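Local coordinates for protein peroxin 22 (Pichia angusta, PDB 5NKZ) that probably takes part in peroxisome biogenesis, its soluble domain forming a complex with the ubiquitin-conjugating enzyme Pex4p, at residues C[55-69]-C[80-94]. Sequence-based numbering, arbitrary orientation. Where two conformers were deposited one is given.
Sequences LTVILHPSVDKSEFL and QVIQVRTEESIFHVL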
# COMPACT_ATOMS: atom_id res chain seq x y z
N LEU C 55 12.63 8.74 8.01
CA LEU C 55 13.80 7.96 7.73
C LEU C 55 13.24 6.57 7.62
O LEU C 55 12.25 6.25 8.31
CB LEU C 55 14.81 8.08 8.84
CG LEU C 55 15.96 7.05 8.90
CD1 LEU C 55 16.89 7.05 7.70
CD2 LEU C 55 16.75 7.37 10.18
N THR C 56 13.82 5.79 6.72
CA THR C 56 13.32 4.47 6.46
C THR C 56 14.56 3.64 6.16
O THR C 56 15.36 3.99 5.31
CB THR C 56 12.30 4.48 5.29
OG1 THR C 56 11.19 5.37 5.57
CG2 THR C 56 11.76 3.08 5.04
N VAL C 57 14.72 2.56 6.90
CA VAL C 57 15.91 1.72 6.83
C VAL C 57 15.62 0.39 6.10
O VAL C 57 14.66 -0.33 6.42
CB VAL C 57 16.42 1.41 8.25
CG1 VAL C 57 17.41 0.25 8.27
CG2 VAL C 57 17.07 2.65 8.88
N ILE C 58 16.53 0.04 5.21
CA ILE C 58 16.43 -1.17 4.42
C ILE C 58 17.63 -2.08 4.73
O ILE C 58 18.77 -1.77 4.39
CB ILE C 58 16.35 -0.77 2.91
CG1 ILE C 58 15.21 0.25 2.73
CG2 ILE C 58 16.14 -1.99 2.00
CD1 ILE C 58 15.34 1.09 1.48
N LEU C 59 17.37 -3.22 5.36
CA LEU C 59 18.47 -4.15 5.70
C LEU C 59 18.79 -5.10 4.56
O LEU C 59 17.89 -5.72 3.97
CB LEU C 59 18.16 -4.94 6.97
CG LEU C 59 17.68 -4.06 8.13
CD1 LEU C 59 16.98 -4.93 9.16
CD2 LEU C 59 18.81 -3.25 8.74
N HIS C 60 20.07 -5.20 4.25
CA HIS C 60 20.63 -6.27 3.43
C HIS C 60 20.13 -7.62 3.98
O HIS C 60 19.77 -7.71 5.16
CB HIS C 60 22.15 -6.21 3.53
CG HIS C 60 22.89 -6.79 2.37
ND1 HIS C 60 23.72 -7.88 2.50
CD2 HIS C 60 22.98 -6.40 1.08
CE1 HIS C 60 24.26 -8.16 1.33
NE2 HIS C 60 23.82 -7.28 0.44
N PRO C 61 20.08 -8.66 3.13
CA PRO C 61 19.81 -10.01 3.62
C PRO C 61 20.76 -10.42 4.75
O PRO C 61 20.34 -11.11 5.67
CB PRO C 61 20.05 -10.90 2.39
CG PRO C 61 19.86 -10.02 1.23
CD PRO C 61 20.20 -8.63 1.65
N SER C 62 22.02 -9.99 4.67
CA SER C 62 23.05 -10.29 5.69
C SER C 62 22.65 -9.86 7.10
O SER C 62 23.05 -10.49 8.05
CB SER C 62 24.38 -9.61 5.37
OG SER C 62 24.33 -8.24 5.76
N VAL C 63 21.88 -8.77 7.20
CA VAL C 63 21.42 -8.24 8.48
C VAL C 63 20.01 -8.70 8.82
O VAL C 63 19.06 -8.31 8.14
CB VAL C 63 21.43 -6.69 8.46
CG1 VAL C 63 21.01 -6.12 9.81
CG2 VAL C 63 22.80 -6.18 8.02
N ASP C 64 19.88 -9.51 9.88
CA ASP C 64 18.58 -9.92 10.39
C ASP C 64 17.84 -8.77 11.06
O ASP C 64 18.40 -8.03 11.86
CB ASP C 64 18.72 -11.07 11.40
CG ASP C 64 17.37 -11.50 11.99
OD1 ASP C 64 16.64 -12.26 11.31
OD2 ASP C 64 17.04 -11.06 13.12
N LYS C 65 16.56 -8.64 10.76
CA LYS C 65 15.77 -7.52 11.25
C LYS C 65 15.64 -7.59 12.75
O LYS C 65 15.95 -6.63 13.43
CB LYS C 65 14.39 -7.44 10.58
CG LYS C 65 13.56 -6.18 10.86
CD LYS C 65 12.07 -6.45 10.87
CE LYS C 65 11.21 -5.24 11.20
NZ LYS C 65 11.03 -4.47 9.96
N SER C 66 15.20 -8.72 13.29
CA SER C 66 14.85 -8.74 14.70
C SER C 66 16.08 -8.61 15.64
O SER C 66 15.97 -8.07 16.76
CB SER C 66 13.98 -9.96 15.03
OG SER C 66 14.78 -11.11 15.20
N GLU C 67 17.26 -9.06 15.18
CA GLU C 67 18.50 -8.90 15.96
C GLU C 67 18.93 -7.45 15.89
O GLU C 67 19.26 -6.90 16.92
CB GLU C 67 19.55 -9.95 15.60
CG GLU C 67 20.86 -9.48 14.99
CD GLU C 67 21.50 -10.57 14.09
OE1 GLU C 67 21.27 -11.79 14.34
OE2 GLU C 67 22.23 -10.21 13.11
N PHE C 68 18.84 -6.83 14.72
CA PHE C 68 19.10 -5.39 14.56
C PHE C 68 18.26 -4.52 15.49
O PHE C 68 18.74 -3.51 16.05
CB PHE C 68 18.86 -4.97 13.10
CG PHE C 68 18.90 -3.48 12.85
CD1 PHE C 68 17.75 -2.71 12.98
CD2 PHE C 68 20.07 -2.84 12.44
CE1 PHE C 68 17.76 -1.33 12.73
CE2 PHE C 68 20.08 -1.46 12.17
CZ PHE C 68 18.93 -0.69 12.34
N LEU C 69 17.00 -4.88 15.68
CA LEU C 69 16.13 -4.08 16.50
C LEU C 69 16.47 -4.16 18.00
O LEU C 69 16.22 -3.21 18.71
CB LEU C 69 14.66 -4.46 16.27
CG LEU C 69 14.04 -4.28 14.88
CD1 LEU C 69 12.62 -4.76 14.85
CD2 LEU C 69 14.04 -2.83 14.45
N GLN C 80 9.43 1.27 10.34
CA GLN C 80 10.38 2.08 9.58
C GLN C 80 11.54 1.27 9.03
O GLN C 80 12.34 1.82 8.29
CB GLN C 80 10.99 3.19 10.43
CG GLN C 80 10.05 4.29 10.90
CD GLN C 80 10.79 5.40 11.67
OE1 GLN C 80 10.32 5.90 12.70
NE2 GLN C 80 11.97 5.77 11.18
N VAL C 81 11.66 0.00 9.41
CA VAL C 81 12.77 -0.87 9.02
C VAL C 81 12.25 -1.96 8.10
O VAL C 81 11.23 -2.55 8.39
CB VAL C 81 13.43 -1.50 10.29
CG1 VAL C 81 14.51 -2.52 9.92
CG2 VAL C 81 14.01 -0.39 11.16
N ILE C 82 12.96 -2.27 7.01
CA ILE C 82 12.45 -3.19 5.98
C ILE C 82 13.45 -4.30 5.67
O ILE C 82 14.50 -4.08 5.08
CB ILE C 82 12.04 -2.39 4.73
CG1 ILE C 82 10.70 -1.67 4.98
CG2 ILE C 82 11.87 -3.30 3.53
CD1 ILE C 82 10.55 -0.39 4.19
N GLN C 83 13.11 -5.50 6.11
CA GLN C 83 13.93 -6.70 5.88
C GLN C 83 13.75 -7.14 4.44
O GLN C 83 12.66 -7.49 4.04
CB GLN C 83 13.51 -7.86 6.79
CG GLN C 83 14.32 -9.14 6.61
CD GLN C 83 15.77 -8.90 6.92
OE1 GLN C 83 16.14 -8.92 8.07
NE2 GLN C 83 16.58 -8.62 5.92
N VAL C 84 14.84 -7.13 3.71
CA VAL C 84 14.90 -7.58 2.35
C VAL C 84 15.66 -8.91 2.36
O VAL C 84 16.46 -9.15 3.26
CB VAL C 84 15.56 -6.49 1.49
CG1 VAL C 84 16.61 -7.02 0.53
CG2 VAL C 84 14.50 -5.64 0.80
N ARG C 85 15.39 -9.76 1.37
CA ARG C 85 15.96 -11.11 1.25
C ARG C 85 16.88 -11.36 0.06
O ARG C 85 17.66 -12.33 0.11
CB ARG C 85 14.85 -12.18 1.30
CG ARG C 85 14.42 -12.47 2.75
CD ARG C 85 13.67 -13.78 3.03
NE ARG C 85 14.21 -14.39 4.25
CZ ARG C 85 14.14 -13.85 5.48
NH1 ARG C 85 13.48 -12.72 5.70
NH2 ARG C 85 14.72 -14.47 6.51
N THR C 86 16.82 -10.51 -0.98
CA THR C 86 17.80 -10.54 -2.09
C THR C 86 18.36 -9.13 -2.32
O THR C 86 17.64 -8.14 -2.13
CB THR C 86 17.17 -11.05 -3.44
OG1 THR C 86 16.45 -9.99 -4.10
CG2 THR C 86 16.24 -12.25 -3.22
N GLU C 87 19.61 -9.02 -2.75
CA GLU C 87 20.14 -7.70 -3.09
C GLU C 87 19.29 -6.93 -4.12
O GLU C 87 19.06 -5.73 -3.97
CB GLU C 87 21.57 -7.82 -3.59
CG GLU C 87 22.54 -8.00 -2.44
CD GLU C 87 23.98 -7.98 -2.87
OE1 GLU C 87 24.85 -7.84 -1.98
OE2 GLU C 87 24.26 -8.11 -4.09
N GLU C 88 18.80 -7.63 -5.14
CA GLU C 88 17.97 -7.01 -6.16
C GLU C 88 16.80 -6.29 -5.50
O GLU C 88 16.54 -5.11 -5.77
CB GLU C 88 17.45 -8.05 -7.14
CG GLU C 88 16.97 -7.42 -8.44
CD GLU C 88 16.27 -8.39 -9.36
OE1 GLU C 88 15.48 -7.92 -10.21
OE2 GLU C 88 16.53 -9.62 -9.23
N SER C 89 16.12 -6.99 -4.59
CA SER C 89 14.97 -6.40 -3.90
C SER C 89 15.23 -5.02 -3.36
O SER C 89 14.29 -4.22 -3.28
CB SER C 89 14.50 -7.29 -2.76
OG SER C 89 14.48 -8.62 -3.20
N ILE C 90 16.49 -4.73 -2.97
CA ILE C 90 16.86 -3.42 -2.40
C ILE C 90 16.34 -2.34 -3.33
O ILE C 90 15.55 -1.49 -2.92
CB ILE C 90 18.38 -3.29 -2.18
CG1 ILE C 90 18.83 -4.20 -1.04
CG2 ILE C 90 18.78 -1.84 -1.85
CD1 ILE C 90 20.32 -4.53 -1.12
N PHE C 91 16.73 -2.44 -4.60
CA PHE C 91 16.46 -1.40 -5.60
C PHE C 91 14.97 -1.25 -5.83
O PHE C 91 14.48 -0.14 -5.98
CB PHE C 91 17.19 -1.69 -6.91
CG PHE C 91 18.64 -2.02 -6.72
CD1 PHE C 91 19.56 -1.01 -6.42
CD2 PHE C 91 19.10 -3.34 -6.82
CE1 PHE C 91 20.89 -1.30 -6.25
CE2 PHE C 91 20.46 -3.63 -6.63
CZ PHE C 91 21.35 -2.61 -6.35
N HIS C 92 14.23 -2.35 -5.80
CA HIS C 92 12.78 -2.25 -5.92
C HIS C 92 12.18 -1.55 -4.72
O HIS C 92 11.27 -0.73 -4.87
CB HIS C 92 12.13 -3.63 -6.14
CG HIS C 92 12.67 -4.33 -7.35
ND1 HIS C 92 13.22 -5.59 -7.29
CD2 HIS C 92 12.83 -3.90 -8.62
CE1 HIS C 92 13.67 -5.92 -8.48
NE2 HIS C 92 13.44 -4.91 -9.31
N VAL C 93 12.71 -1.86 -3.54
CA VAL C 93 12.24 -1.21 -2.33
C VAL C 93 12.56 0.30 -2.35
O VAL C 93 11.71 1.12 -1.98
CB VAL C 93 12.81 -1.89 -1.07
CG1 VAL C 93 12.38 -1.12 0.19
CG2 VAL C 93 12.34 -3.33 -0.98
N LEU C 94 13.75 0.66 -2.81
CA LEU C 94 14.12 2.06 -2.93
C LEU C 94 13.19 2.78 -3.89
O LEU C 94 12.66 3.86 -3.57
CB LEU C 94 15.57 2.20 -3.41
CG LEU C 94 16.66 1.86 -2.40
CD1 LEU C 94 18.06 1.98 -2.99
CD2 LEU C 94 16.50 2.77 -1.19
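Strands 55-59 and 81-83 run parallel, their axes 19° apart, and pair Val57 with Val81, Ile58 with Ile82 and Leu59 with Gln83. Val57 bonds through both its N and its O: its N donates to Gln80 O at 2.9 Å, and its O accepts from Ile82 N. Leu59 N then donates to Ile82 O. On the face with Val57 and Leu59, Val81 spreads its two methyls. Val81 CG1 meets Leu59 CD1 at 3.5 Å, and CG2 lies near Phe68 and Leu69 of helix 65-71. Ile58 points to the other face. Ile58 CD1 meets Val93 CG1 tip to tip at 3.9 Å and also touches Leu94, on helix 87-97. This is a beta-alpha-beta unit: helix 65-71 crosses one face between the two parallel strands, and helix 87-97 packs on the other. Strand 81-83 is the outermost strand on its side of the sheet within this chain. Gln83 N and Arg85 N each bond to an acidic side chain of the partner protein chain. The Gln83 amide reaches into the turn after strand 55-59. The bend at chi2 (61°) turns the amide toward the turn at 60-65, and Gln83 NE2 donates to Val84 O at 2.7 Å. NE2 also makes weak bonds to His60 O and Val63 O. Beyond the strands, His60 NE2 donates to Glu87 OE1 at 2.7 Å. The oxygen lies in the ring plane and uses its anti lone pair, with the carboxylate turned 58° from the ring. The same carboxylate accepts from Glu110 N and Met111 N. A leucine in place of His60 would probably leave Glu87 OE1 without its imidazole donor and loosen the tie between this turn and helix 87-97. Pro61 CD sits over one face of the His60 ring, toward its rim, while Pro61 CG packs against Arg85 O at 3.4 Å.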